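Local coordinates for predicted protein (Acinetobacter sp. RUH2624, PDB 4MEA), which catalyses the hydrolysis of epoxides as a secreted Cif-type virulence factor built on the alpha/beta hydrolase fold, at residues D158-D163 / F167-Y172; F183-F188 / E193-N198; K235-A238 / Y243-H246; V279-M284 / A293-I298. All blocks are in the same frame, centred on the assembly; numbering follows the deposited sequence.

Contact 1 of 4, residues D158-D163 / F167-Y172; sequences DSPIPD and FEYPGY
Pro160 and Tyr169 meet in the long connection that follows strand 151-157 of the alpha/beta hydrolase fold, where the chain leaves the central sheet and runs toward the short strand 172-173. The case illustrates how a ring, a proline and a water can join two parts of one loop. The apolar part is small. Pro160 CB lies 3.4 Å from Tyr169 OH, and Pro160 CG lies 3.9 Å from Tyr169 CE2, so the pyrrolidine passes obliquely along the phenol end of the ring, the two side chains running in opposite directions. Tyr169 is directed there by a chi1 of -56°, which sets CG beside the backbone N and opposite the carbonyl carbon.

The polar part is bridged rather than direct, since Asp163 OD1 stops 4.1 Å from Tyr169 OH. The carboxylate also bonds through OD1 to the backbone N of Ala165 and through OD2 in a salt bridge to Arg287, which together restrain its rotation. Helix 279-288 touches Pro160 through Glu283, while Phe167 packs on Thr173 of the second subunit, at the interface between the two chains. A water bridges the segments, hydrogen-bonded on one side to Ile161 O at 2.8 Å. The same water bonds to Asp163 OD1 at 2.6 Å. Its third hydrogen bond, 2.8 Å long, runs across the contact to Tyr169 OH.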
loop_
_atom_site.group_PDB
_atom_site.type_symbol
_atom_site.label_atom_id
_atom_site.label_comp_id
_atom_site.label_asym_id
_atom_site.label_seq_id
_atom_site.Cartn_x
_atom_site.Cartn_y
_atom_site.Cartn_z
ATOM N N ASP A 158 13.462 -11.169 -11.067
ATOM C CA ASP A 158 12.059 -10.799 -10.805
ATOM C C ASP A 158 11.755 -9.317 -10.567
ATOM O O ASP A 158 11.014 -8.721 -11.343
ATOM C CB ASP A 158 11.408 -11.676 -9.712
ATOM C CG ASP A 158 9.919 -11.914 -9.972
ATOM O OD1 ASP A 158 9.558 -12.169 -11.140
ATOM O OD2 ASP A 158 9.101 -11.814 -9.034
ATOM N N SER A 159 12.309 -8.725 -9.505
ATOM C CA SER A 159 11.954 -7.350 -9.129
ATOM C C SER A 159 12.520 -6.290 -10.070
ATOM O O SER A 159 13.577 -6.480 -10.677
ATOM C CB SER A 159 12.399 -7.031 -7.697
ATOM O OG SER A 159 11.728 -7.848 -6.763
ATOM N N PRO A 160 11.817 -5.161 -10.190
ATOM C CA PRO A 160 12.343 -4.077 -11.019
ATOM C C PRO A 160 13.591 -3.477 -10.379
ATOM O O PRO A 160 13.736 -3.503 -9.155
ATOM C CB PRO A 160 11.203 -3.051 -11.018
ATOM C CG PRO A 160 10.433 -3.337 -9.769
ATOM C CD PRO A 160 10.505 -4.826 -9.600
ATOM N N ILE A 161 14.491 -2.980 -11.217
ATOM C CA ILE A 161 15.582 -2.130 -10.775
ATOM C C ILE A 161 14.964 -0.742 -10.635
ATOM O O ILE A 161 14.220 -0.306 -11.511
ATOM C CB ILE A 161 16.711 -2.095 -11.836
ATOM C CG1 ILE A 161 17.303 -3.495 -12.031
ATOM C CG2 ILE A 161 17.796 -1.089 -11.455
ATOM C CD1 ILE A 161 18.042 -3.694 -13.358
ATOM N N PRO A 162 15.237 -0.052 -9.521
ATOM C CA PRO A 162 14.690 1.297 -9.357
ATOM C C PRO A 162 14.943 2.202 -10.565
ATOM O O PRO A 162 16.076 2.363 -11.010
ATOM C CB PRO A 162 15.445 1.824 -8.133
ATOM C CG PRO A 162 15.651 0.588 -7.303
ATOM C CD PRO A 162 15.956 -0.507 -8.316
ATOM N N ASP A 163 13.872 2.772 -11.099
ATOM C CA ASP A 163 13.978 3.787 -12.136
ATOM C C ASP A 163 12.697 4.612 -12.091
ATOM O O ASP A 163 11.912 4.472 -11.150
ATOM C CB ASP A 163 14.283 3.190 -13.533
ATOM C CG ASP A 163 13.050 2.609 -14.235
ATOM O OD1 ASP A 163 12.041 2.322 -13.573
ATOM O OD2 ASP A 163 13.104 2.423 -15.470
ATOM N N PHE A 167 7.958 5.280 -9.842
ATOM C CA PHE A 167 7.069 6.374 -9.472
ATOM C C PHE A 167 5.716 6.218 -10.166
ATOM O O PHE A 167 4.851 7.106 -10.084
ATOM C CB PHE A 167 7.680 7.721 -9.870
ATOM C CG PHE A 167 8.857 8.130 -9.027
ATOM C CD1 PHE A 167 8.944 7.747 -7.702
ATOM C CD2 PHE A 167 9.873 8.906 -9.564
ATOM C CE1 PHE A 167 10.033 8.128 -6.916
ATOM C CE2 PHE A 167 10.963 9.298 -8.785
ATOM C CZ PHE A 167 11.042 8.907 -7.464
ATOM N N GLU A 168 5.537 5.097 -10.856
ATOM C CA GLU A 168 4.332 4.882 -11.659
ATOM C C GLU A 168 3.596 3.573 -11.356
ATOM O O GLU A 168 2.399 3.463 -11.632
ATOM C CB GLU A 168 4.674 4.962 -13.149
ATOM C CG GLU A 168 5.165 6.340 -13.574
ATOM C CD GLU A 168 5.837 6.329 -14.934
ATOM O OE1 GLU A 168 5.972 5.236 -15.526
ATOM O OE2 GLU A 168 6.237 7.416 -15.407
ATOM N N TYR A 169 4.286 2.580 -10.796
ATOM C CA TYR A 169 3.615 1.295 -10.541
ATOM C C TYR A 169 2.375 1.543 -9.697
ATOM O O TYR A 169 2.452 2.206 -8.661
ATOM C CB TYR A 169 4.539 0.284 -9.845
ATOM C CG TYR A 169 5.824 0.007 -10.595
ATOM C CD1 TYR A 169 5.821 -0.203 -11.973
ATOM C CD2 TYR A 169 7.044 -0.028 -9.923
ATOM C CE1 TYR A 169 7.007 -0.447 -12.660
ATOM C CE2 TYR A 169 8.226 -0.253 -10.596
ATOM C CZ TYR A 169 8.203 -0.466 -11.960
ATOM O OH TYR A 169 9.384 -0.701 -12.613
ATOM N N PRO A 170 1.222 1.016 -10.137
ATOM C CA PRO A 170 -0.057 1.335 -9.496
ATOM C C PRO A 170 -0.268 0.631 -8.150
ATOM O O PRO A 170 0.199 -0.493 -7.935
ATOM C CB PRO A 170 -1.091 0.862 -10.522
ATOM C CG PRO A 170 -0.417 -0.234 -11.259
ATOM C CD PRO A 170 1.056 0.128 -11.305
ATOM N N GLY A 171 -0.968 1.294 -7.238
ATOM C CA GLY A 171 -1.262 0.680 -5.956
ATOM C C GLY A 171 -2.359 -0.361 -6.071
ATOM O O GLY A 171 -2.443 -1.295 -5.265
ATOM N N TYR A 172 -3.203 -0.214 -7.087
ATOM C CA TYR A 172 -4.381 -1.070 -7.198
ATOM C C TYR A 172 -4.664 -1.415 -8.662
ATOM O O TYR A 172 -4.401 -0.612 -9.560
ATOM C CB TYR A 172 -5.591 -0.393 -6.546
ATOM C CG TYR A 172 -6.830 -1.266 -6.439
ATOM C CD1 TYR A 172 -6.855 -2.371 -5.592
ATOM C CD2 TYR A 172 -7.977 -0.981 -7.185
ATOM C CE1 TYR A 172 -7.983 -3.164 -5.486
ATOM C CE2 TYR A 172 -9.118 -1.773 -7.081
ATOM C CZ TYR A 172 -9.106 -2.868 -6.230
ATOM O OH TYR A 172 -10.221 -3.667 -6.111
HETATM O O HOH W 1 11.586 0.631 -11.606
#

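Contact 2 of 4, residues F183-F188 / E193-N198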
loop_
_atom_site.group_PDB
_atom_site.type_symbol
_atom_site.label_atom_id
_atom_site.label_comp_id
_atom_site.label_asym_id
_atom_site.label_seq_id
_atom_site.Cartn_x
_atom_site.Cartn_y
_atom_site.Cartn_z
ATOM N N PHE A 183 5.504 -0.321 -2.114
ATOM C CA PHE A 183 6.517 0.729 -2.132
ATOM C C PHE A 183 6.038 1.926 -1.305
ATOM O O PHE A 183 6.845 2.633 -0.691
ATOM C CB PHE A 183 6.879 1.165 -3.561
ATOM C CG PHE A 183 7.558 0.095 -4.384
ATOM C CD1 PHE A 183 8.889 -0.230 -4.169
ATOM C CD2 PHE A 183 6.874 -0.560 -5.399
ATOM C CE1 PHE A 183 9.525 -1.206 -4.934
ATOM C CE2 PHE A 183 7.505 -1.530 -6.168
ATOM C CZ PHE A 183 8.840 -1.850 -5.932
ATOM N N GLY A 184 4.723 2.140 -1.282
ATOM C CA GLY A 184 4.139 3.197 -0.471
ATOM C C GLY A 184 4.016 2.825 0.996
ATOM O O GLY A 184 4.444 3.574 1.880
ATOM N N TYR A 185 3.412 1.673 1.269
ATOM C CA TYR A 185 3.227 1.228 2.653
ATOM C C TYR A 185 4.566 1.143 3.393
ATOM O O TYR A 185 4.681 1.602 4.534
ATOM C CB TYR A 185 2.497 -0.122 2.687
ATOM C CG TYR A 185 2.335 -0.742 4.072
ATOM C CD1 TYR A 185 1.716 -0.044 5.114
ATOM C CD2 TYR A 185 2.763 -2.033 4.319
ATOM C CE1 TYR A 185 1.546 -0.628 6.370
ATOM C CE2 TYR A 185 2.600 -2.626 5.574
ATOM C CZ TYR A 185 2.000 -1.917 6.591
ATOM O OH TYR A 185 1.830 -2.507 7.826
ATOM N N PHE A 186 5.585 0.593 2.730
ATOM C CA PHE A 186 6.892 0.391 3.363
ATOM C C PHE A 186 7.669 1.700 3.593
ATOM O O PHE A 186 8.648 1.717 4.328
ATOM C CB PHE A 186 7.756 -0.599 2.565
ATOM C CG PHE A 186 7.259 -2.031 2.598
ATOM C CD1 PHE A 186 6.259 -2.423 3.475
ATOM C CD2 PHE A 186 7.818 -2.993 1.758
ATOM C CE1 PHE A 186 5.820 -3.753 3.510
ATOM C CE2 PHE A 186 7.372 -4.326 1.778
ATOM C CZ PHE A 186 6.379 -4.697 2.661
ATOM N N SER A 187 7.247 2.793 2.967
ATOM C CA SER A 187 7.913 4.071 3.191
ATOM C C SER A 187 7.013 5.084 3.896
ATOM O O SER A 187 7.330 6.270 3.949
ATOM C CB SER A 187 8.443 4.645 1.869
ATOM O OG SER A 187 7.405 4.811 0.913
ATOM N N PHE A 188 5.905 4.599 4.458
ATOM C CA PHE A 188 4.891 5.430 5.114
ATOM C C PHE A 188 5.265 5.557 6.586
ATOM O O PHE A 188 4.866 4.737 7.400
ATOM C CB PHE A 188 3.522 4.749 4.944
ATOM C CG PHE A 188 2.324 5.584 5.361
ATOM C CD1 PHE A 188 1.971 6.725 4.663
ATOM C CD2 PHE A 188 1.503 5.167 6.409
ATOM C CE1 PHE A 188 0.849 7.464 5.022
ATOM C CE2 PHE A 188 0.381 5.893 6.768
ATOM C CZ PHE A 188 0.053 7.050 6.071
ATOM N N GLU A 193 6.923 -0.825 9.951
ATOM C CA GLU A 193 7.815 -1.369 10.974
ATOM C C GLU A 193 7.051 -1.727 12.251
ATOM O O GLU A 193 7.158 -2.845 12.762
ATOM C CB GLU A 193 8.926 -0.375 11.306
ATOM C CG GLU A 193 9.723 -0.773 12.549
ATOM C CD GLU A 193 10.638 0.331 13.027
ATOM O OE1 GLU A 193 10.933 1.257 12.228
ATOM O OE2 GLU A 193 11.056 0.272 14.205
ATOM N N LYS A 194 6.282 -0.770 12.762
ATOM C CA LYS A 194 5.541 -0.960 14.009
ATOM C C LYS A 194 4.419 -2.001 13.896
ATOM O O LYS A 194 4.255 -2.851 14.784
ATOM C CB LYS A 194 4.984 0.378 14.509
ATOM C CG LYS A 194 6.027 1.306 15.149
ATOM C CD LYS A 194 5.344 2.558 15.682
ATOM C CE LYS A 194 6.272 3.413 16.519
ATOM N NZ LYS A 194 5.534 4.565 17.065
ATOM N N GLN A 195 3.643 -1.940 12.815
ATOM C CA GLN A 195 2.526 -2.868 12.662
ATOM C C GLN A 195 3.020 -4.298 12.462
ATOM O O GLN A 195 2.486 -5.241 13.052
ATOM C CB GLN A 195 1.623 -2.456 11.503
ATOM C CG GLN A 195 0.802 -1.202 11.791
ATOM C CD GLN A 195 -0.221 -0.924 10.718
ATOM O OE1 GLN A 195 0.043 -1.099 9.533
ATOM N NE2 GLN A 195 -1.401 -0.501 11.130
ATOM N N ILE A 196 4.032 -4.452 11.616
ATOM C CA ILE A 196 4.556 -5.777 11.309
ATOM C C ILE A 196 5.289 -6.375 12.513
ATOM O O ILE A 196 5.169 -7.575 12.777
ATOM C CB ILE A 196 5.415 -5.767 10.026
ATOM C CG1 ILE A 196 4.516 -5.459 8.817
ATOM C CG2 ILE A 196 6.098 -7.114 9.832
ATOM C CD1 ILE A 196 5.262 -5.173 7.508
ATOM N N ALA A 197 6.018 -5.548 13.265
ATOM C CA ALA A 197 6.703 -6.051 14.458
ATOM C C ALA A 197 5.720 -6.657 15.455
ATOM O O ALA A 197 6.075 -7.562 16.216
ATOM C CB ALA A 197 7.543 -4.941 15.140
ATOM N N ASN A 198 4.485 -6.160 15.463
ATOM C CA ASN A 198 3.482 -6.707 16.376
ATOM C C ASN A 198 3.116 -8.158 16.066
ATOM O O ASN A 198 2.796 -8.937 16.970
ATOM C CB ASN A 198 2.218 -5.836 16.423
ATOM C CG ASN A 198 1.122 -6.454 17.285
ATOM O OD1 ASN A 198 0.220 -7.135 16.782
ATOM N ND2 ASN A 198 1.206 -6.230 18.594
#
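Tyr185 reaches across to the helix at 193-198 with its hydroxyl, and a single hydrogen bond supplies the polar part of the contact: Tyr185 OH donates to Gln195 OE1 over 2.8 Å. The donor lies in the plane of the amide carbonyl and on a lone pair, with a C=O...donor angle of 142°, while OE1 sits at the edge of the phenol ring. Ring and amide planes are nevertheless turned 53° apart. With CG anti to the backbone N (chi1 176°), Tyr185 extends its ring toward Gln195, whose chain is stretched out beyond CG.

A type I beta turn from Tyr185 to Phe188 leads the chain out of the first helix, and it then enters helix 191-198. Both are short helices of the helical cap, or lid, inserted after strand 151-157, as in alpha/beta-fold epoxide hydrolases. Within the first segment Ser187 OG donates to Phe183 O at 2.8 Å, a side-chain bond back to the preceding helical turn.

The apolar share falls to Ile196. Its CD1 methyl is 4.2 Å from Tyr185 CE2 and 4.3 Å from Phe186 CE1, meeting both rings obliquely. Phe203 of helix 200-211 touches Tyr185, Phe186 and Ile196 alike. At the dimer interface the Tyr185 ring stacks on Tyr185 of the second subunit, and its hydroxyl also bonds to Gln195 NE2 of that subunit.

Contact 3 of 4, residues K235-A238 / Y243-H246; sequences KLKA and YRSH
Arg244 reaches back along its own helix to the backbone of Lys237, almost two turns earlier. Arg244 NH2 donates to Lys237 O at 2.9 Å with an N-H...O angle of 148°. The donor stands above the carbonyl plane, 37° out of it, while the oxygen in turn is tilted from the guanidinium plane. Alongside the bond, Lys237 CG comes within 3.9 Å of Arg244 NH2, adding a light aliphatic touch.

The reach depends on the shape of the arginine: its chain runs back along the helix as far as CD, and the bend at chi3 (-72°) then turns the guanidinium in onto Lys237 O.

In the next shell, Asp104 forms a salt bridge with the same NH2, giving that nitrogen two acceptors. The bond ties helix 233-244, part of the helical cap inserted between strands 151-157 and 267-272, to a distant part of the chain. Lys237 also packs on Glu193 of helix 191-198.

Lys237 NZ stays 6.2 Å from Arg244 NH2. The carboxylate of Asp104 probably compensates the positive charge of the arginine, while NH2 also binds the carbonyl of Lys237 at the partly exposed helix surface.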
loop_
_atom_site.group_PDB
_atom_site.type_symbol
_atom_site.label_atom_id
_atom_site.label_comp_id
_atom_site.label_asym_id
_atom_site.label_seq_id
_atom_site.Cartn_x
_atom_site.Cartn_y
_atom_site.Cartn_z
ATOM N N LYS A 235 15.373 -5.080 12.489
ATOM C CA LYS A 235 15.482 -5.698 11.169
ATOM C C LYS A 235 14.443 -5.117 10.196
ATOM O O LYS A 235 14.733 -4.888 9.026
ATOM C CB LYS A 235 15.355 -7.218 11.279
ATOM C CG LYS A 235 16.545 -7.880 11.985
ATOM C CD LYS A 235 17.811 -7.786 11.117
ATOM C CE LYS A 235 19.091 -7.920 11.962
ATOM N NZ LYS A 235 20.322 -7.801 11.120
ATOM N N LEU A 236 13.233 -4.879 10.684
ATOM C CA LEU A 236 12.193 -4.268 9.860
ATOM C C LEU A 236 12.544 -2.830 9.520
ATOM O O LEU A 236 12.350 -2.392 8.388
ATOM C CB LEU A 236 10.839 -4.332 10.566
ATOM C CG LEU A 236 10.285 -5.752 10.681
ATOM C CD1 LEU A 236 9.126 -5.793 11.659
ATOM C CD2 LEU A 236 9.864 -6.281 9.296
ATOM N N LYS A 237 13.074 -2.093 10.490
ATOM C CA LYS A 237 13.491 -0.716 10.212
ATOM C C LYS A 237 14.499 -0.664 9.050
ATOM O O LYS A 237 14.364 0.146 8.131
ATOM C CB LYS A 237 14.082 -0.054 11.457
ATOM C CG LYS A 237 14.363 1.440 11.285
ATOM C CD LYS A 237 14.999 2.030 12.538
ATOM C CE LYS A 237 15.134 3.546 12.416
ATOM N NZ LYS A 237 15.445 4.190 13.723
ATOM N N ALA A 238 15.505 -1.533 9.098
ATOM C CA ALA A 238 16.489 -1.634 8.022
ATOM C C ALA A 238 15.832 -2.000 6.685
ATOM O O ALA A 238 16.070 -1.351 5.665
ATOM C CB ALA A 238 17.539 -2.657 8.381
ATOM N N TYR A 243 13.161 1.056 1.202
ATOM C CA TYR A 243 11.963 1.609 0.590
ATOM C C TYR A 243 11.879 3.125 0.754
ATOM O O TYR A 243 11.521 3.832 -0.195
ATOM C CB TYR A 243 10.699 0.874 1.079
ATOM C CG TYR A 243 10.678 -0.556 0.584
ATOM C CD1 TYR A 243 10.115 -0.876 -0.649
ATOM C CD2 TYR A 243 11.277 -1.579 1.321
ATOM C CE1 TYR A 243 10.126 -2.187 -1.128
ATOM C CE2 TYR A 243 11.293 -2.897 0.848
ATOM C CZ TYR A 243 10.714 -3.191 -0.373
ATOM O OH TYR A 243 10.724 -4.487 -0.850
ATOM N N ARG A 244 12.228 3.630 1.937
ATOM C CA ARG A 244 12.328 5.083 2.150
ATOM C C ARG A 244 13.351 5.693 1.198
ATOM O O ARG A 244 13.204 6.836 0.743
ATOM C CB ARG A 244 12.754 5.405 3.591
ATOM C CG ARG A 244 11.765 4.991 4.645
ATOM C CD ARG A 244 12.186 5.481 6.042
ATOM N NE ARG A 244 13.338 4.777 6.611
ATOM C CZ ARG A 244 13.277 3.608 7.249
ATOM N NH1 ARG A 244 12.120 2.965 7.367
ATOM N NH2 ARG A 244 14.381 3.067 7.755
ATOM N N SER A 245 14.394 4.927 0.902
ATOM C CA SER A 245 15.493 5.418 0.084
ATOM C C SER A 245 15.283 5.236 -1.416
ATOM O O SER A 245 16.170 5.560 -2.200
ATOM C CB SER A 245 16.800 4.729 0.485
ATOM O OG SER A 245 17.281 5.205 1.729
ATOM N N HIS A 246 14.132 4.707 -1.824
ATOM C CA HIS A 246 13.919 4.409 -3.246
ATOM C C HIS A 246 13.944 5.656 -4.153
ATOM O O HIS A 246 14.415 5.590 -5.292
ATOM C CB HIS A 246 12.637 3.591 -3.467
ATOM C CG HIS A 246 12.861 2.104 -3.515
ATOM N ND1 HIS A 246 11.912 1.195 -3.099
ATOM C CD2 HIS A 246 13.912 1.370 -3.956
ATOM C CE1 HIS A 246 12.374 -0.033 -3.263
ATOM N NE2 HIS A 246 13.585 0.043 -3.786
#

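Contact 4 of 4, residues V279-M284 / A293-I298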
loop_
_atom_site.group_PDB
_atom_site.type_symbol
_atom_site.label_atom_id
_atom_site.label_comp_id
_atom_site.label_asym_id
_atom_site.label_seq_id
_atom_site.Cartn_x
_atom_site.Cartn_y
_atom_site.Cartn_z
ATOM N N VAL A 279 7.744 -7.188 -15.912
ATOM C CA VAL A 279 8.167 -5.812 -15.650
ATOM C C VAL A 279 9.683 -5.617 -15.835
ATOM O O VAL A 279 10.115 -4.731 -16.561
ATOM C CB VAL A 279 7.753 -5.336 -14.240
ATOM C CG1 VAL A 279 8.326 -3.934 -13.950
ATOM C CG2 VAL A 279 6.232 -5.353 -14.094
ATOM N N LEU A 280 10.481 -6.451 -15.179
ATOM C CA LEU A 280 11.933 -6.351 -15.286
ATOM C C LEU A 280 12.410 -6.674 -16.701
ATOM O O LEU A 280 13.350 -6.061 -17.202
ATOM C CB LEU A 280 12.606 -7.301 -14.288
ATOM C CG LEU A 280 14.139 -7.338 -14.301
ATOM C CD1 LEU A 280 14.709 -6.005 -13.842
ATOM C CD2 LEU A 280 14.689 -8.484 -13.431
ATOM N N VAL A 281 11.769 -7.647 -17.341
ATOM C CA VAL A 281 12.158 -8.053 -18.691
ATOM C C VAL A 281 12.070 -6.868 -19.654
ATOM O O VAL A 281 13.016 -6.582 -20.398
ATOM C CB VAL A 281 11.291 -9.226 -19.193
ATOM C CG1 VAL A 281 11.549 -9.498 -20.662
ATOM C CG2 VAL A 281 11.555 -10.467 -18.350
ATOM N N LYS A 282 10.940 -6.170 -19.609
ATOM C CA LYS A 282 10.715 -5.000 -20.443
ATOM C C LYS A 282 11.604 -3.836 -20.036
ATOM O O LYS A 282 12.107 -3.103 -20.887
ATOM C CB LYS A 282 9.245 -4.571 -20.374
ATOM C CG LYS A 282 8.280 -5.590 -20.938
ATOM C CD LYS A 282 6.847 -5.064 -20.869
ATOM C CE LYS A 282 5.860 -6.107 -21.365
ATOM N NZ LYS A 282 4.462 -5.584 -21.361
ATOM N N GLU A 283 11.788 -3.664 -18.730
ATOM C CA GLU A 283 12.556 -2.539 -18.217
ATOM C C GLU A 283 14.003 -2.594 -18.679
ATOM O O GLU A 283 14.515 -1.620 -19.228
ATOM C CB GLU A 283 12.515 -2.488 -16.683
ATOM C CG GLU A 283 13.334 -1.317 -16.101
ATOM C CD GLU A 283 13.526 -1.411 -14.591
ATOM O OE1 GLU A 283 13.410 -2.521 -14.040
ATOM O OE2 GLU A 283 13.806 -0.373 -13.955
ATOM N N MET A 284 14.665 -3.729 -18.447
ATOM C CA MET A 284 16.070 -3.869 -18.839
ATOM C C MET A 284 16.263 -3.731 -20.354
ATOM O O MET A 284 17.150 -3.023 -20.800
ATOM C CB MET A 284 16.670 -5.186 -18.329
ATOM C CG MET A 284 16.903 -5.219 -16.822
ATOM S SD MET A 284 17.666 -6.764 -16.305
ATOM C CE MET A 284 19.307 -6.596 -17.022
ATOM N N ALA A 293 21.948 -7.682 -28.106
ATOM C CA ALA A 293 22.551 -8.967 -28.428
ATOM C C ALA A 293 23.181 -9.600 -27.194
ATOM O O ALA A 293 23.399 -10.808 -27.149
ATOM C CB ALA A 293 23.582 -8.814 -29.541
ATOM N N GLN A 294 23.472 -8.777 -26.192
ATOM C CA GLN A 294 24.081 -9.264 -24.951
ATOM C C GLN A 294 23.047 -9.598 -23.872
ATOM O O GLN A 294 23.394 -10.121 -22.809
ATOM C CB GLN A 294 25.040 -8.219 -24.388
ATOM C CG GLN A 294 26.239 -7.905 -25.246
ATOM C CD GLN A 294 27.137 -6.881 -24.579
ATOM O OE1 GLN A 294 26.743 -5.727 -24.379
ATOM N NE2 GLN A 294 28.345 -7.307 -24.209
ATOM N N TYR A 295 21.782 -9.302 -24.155
ATOM C CA TYR A 295 20.713 -9.375 -23.156
ATOM C C TYR A 295 19.842 -10.627 -23.288
ATOM O O TYR A 295 19.292 -10.909 -24.358
ATOM C CB TYR A 295 19.843 -8.119 -23.258
ATOM C CG TYR A 295 18.618 -8.111 -22.366
ATOM C CD1 TYR A 295 18.743 -8.119 -20.982
ATOM C CD2 TYR A 295 17.339 -8.074 -22.907
ATOM C CE1 TYR A 295 17.630 -8.103 -20.162
ATOM C CE2 TYR A 295 16.213 -8.045 -22.089
ATOM C CZ TYR A 295 16.371 -8.063 -20.714
ATOM O OH TYR A 295 15.270 -8.043 -19.880
ATOM N N THR A 296 19.721 -11.368 -22.190
ATOM C CA THR A 296 18.865 -12.549 -22.129
ATOM C C THR A 296 17.688 -12.296 -21.190
ATOM O O THR A 296 17.857 -11.769 -20.091
ATOM C CB THR A 296 19.641 -13.780 -21.620
ATOM O OG1 THR A 296 20.669 -14.120 -22.553
ATOM C CG2 THR A 296 18.713 -14.972 -21.449
ATOM N N ALA A 297 16.497 -12.677 -21.628
ATOM C CA ALA A 297 15.295 -12.551 -20.813
ATOM C C ALA A 297 14.627 -13.909 -20.695
ATOM O O ALA A 297 14.269 -14.519 -21.701
ATOM C CB ALA A 297 14.336 -11.560 -21.441
ATOM N N ILE A 298 14.455 -14.381 -19.466
ATOM C CA ILE A 298 13.789 -15.654 -19.238
ATOM C C ILE A 298 12.705 -15.491 -18.191
ATOM O O ILE A 298 12.962 -15.027 -17.081
ATOM C CB ILE A 298 14.787 -16.748 -18.800
ATOM C CG1 ILE A 298 15.781 -17.031 -19.931
ATOM C CG2 ILE A 298 14.042 -18.025 -18.376
ATOM C CD1 ILE A 298 16.887 -18.005 -19.566
#
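Tyr295 swings its ring away from its own backbone N (chi1 175°) and out from strand 295-300 toward helix 279-288, while Met284 places CG opposite its own carbonyl carbon and bends at chi3. The outcome illustrates how a tyrosine on a strand can be fastened to the backbone of the helix packed against it. Tyr295 OH donates to Val281 O at 2.7 Å. The hydroxyl lies in the carbonyl plane and on a lone pair, although the C=O...donor angle is only 113°, so the approach comes from the flank of the oxygen. Val281 O meets the ring at its edge.

Met284 packs against the same ring. Its CB lies 3.6 Å from Tyr295 CE1, and its sulfur forms a Met-aromatic contact, SD being 5.4 Å from the ring centroid and at the edge. The methyl carbon CE also closes to 3.9 Å from Tyr295 CE1, so methionine atoms gather along one side of the phenol. Two residues on from Tyr295, Ala297 CB meets Val281 CG1 of the helix at 3.6 Å, a small apolar junction where valine meets alanine.

Both Met284 and Tyr295 also touch Ser267 and Ala269 of the neighbouring strand 267-272. The local axes of helix and strand run nearly antiparallel, 164° apart and 8.9 Å from each other at closest approach. This is helix-on-sheet packing within the beta-alpha-beta crossover 267-272, 279-288, 295-300 at the edge of the alpha/beta hydrolase sheet.

In the fold
The contacts follow one another along the chain, each closing before the next opens. Contact 4 lies against the final strand of the eight-stranded sheet, contact 1 in the loop leaving strand 151-157, and contacts 2 and 3 among the cap helices between strands 151-157 and 267-272. Contacts 2 and 3 are neighbours, their centres about 9 Å apart, joined where Phe186 packs on Tyr243, while those of 2 and 4 are about 31 Å apart. Contact 1 links the two regions, touching all three others: Tyr169 meets Phe183, Pro162 meets His246, and Ile161 N probably hydrogen-bonds to Glu283 OE1. Contacts 1 to 3 reach the second subunit, so the cap lies at the interface between the subunits.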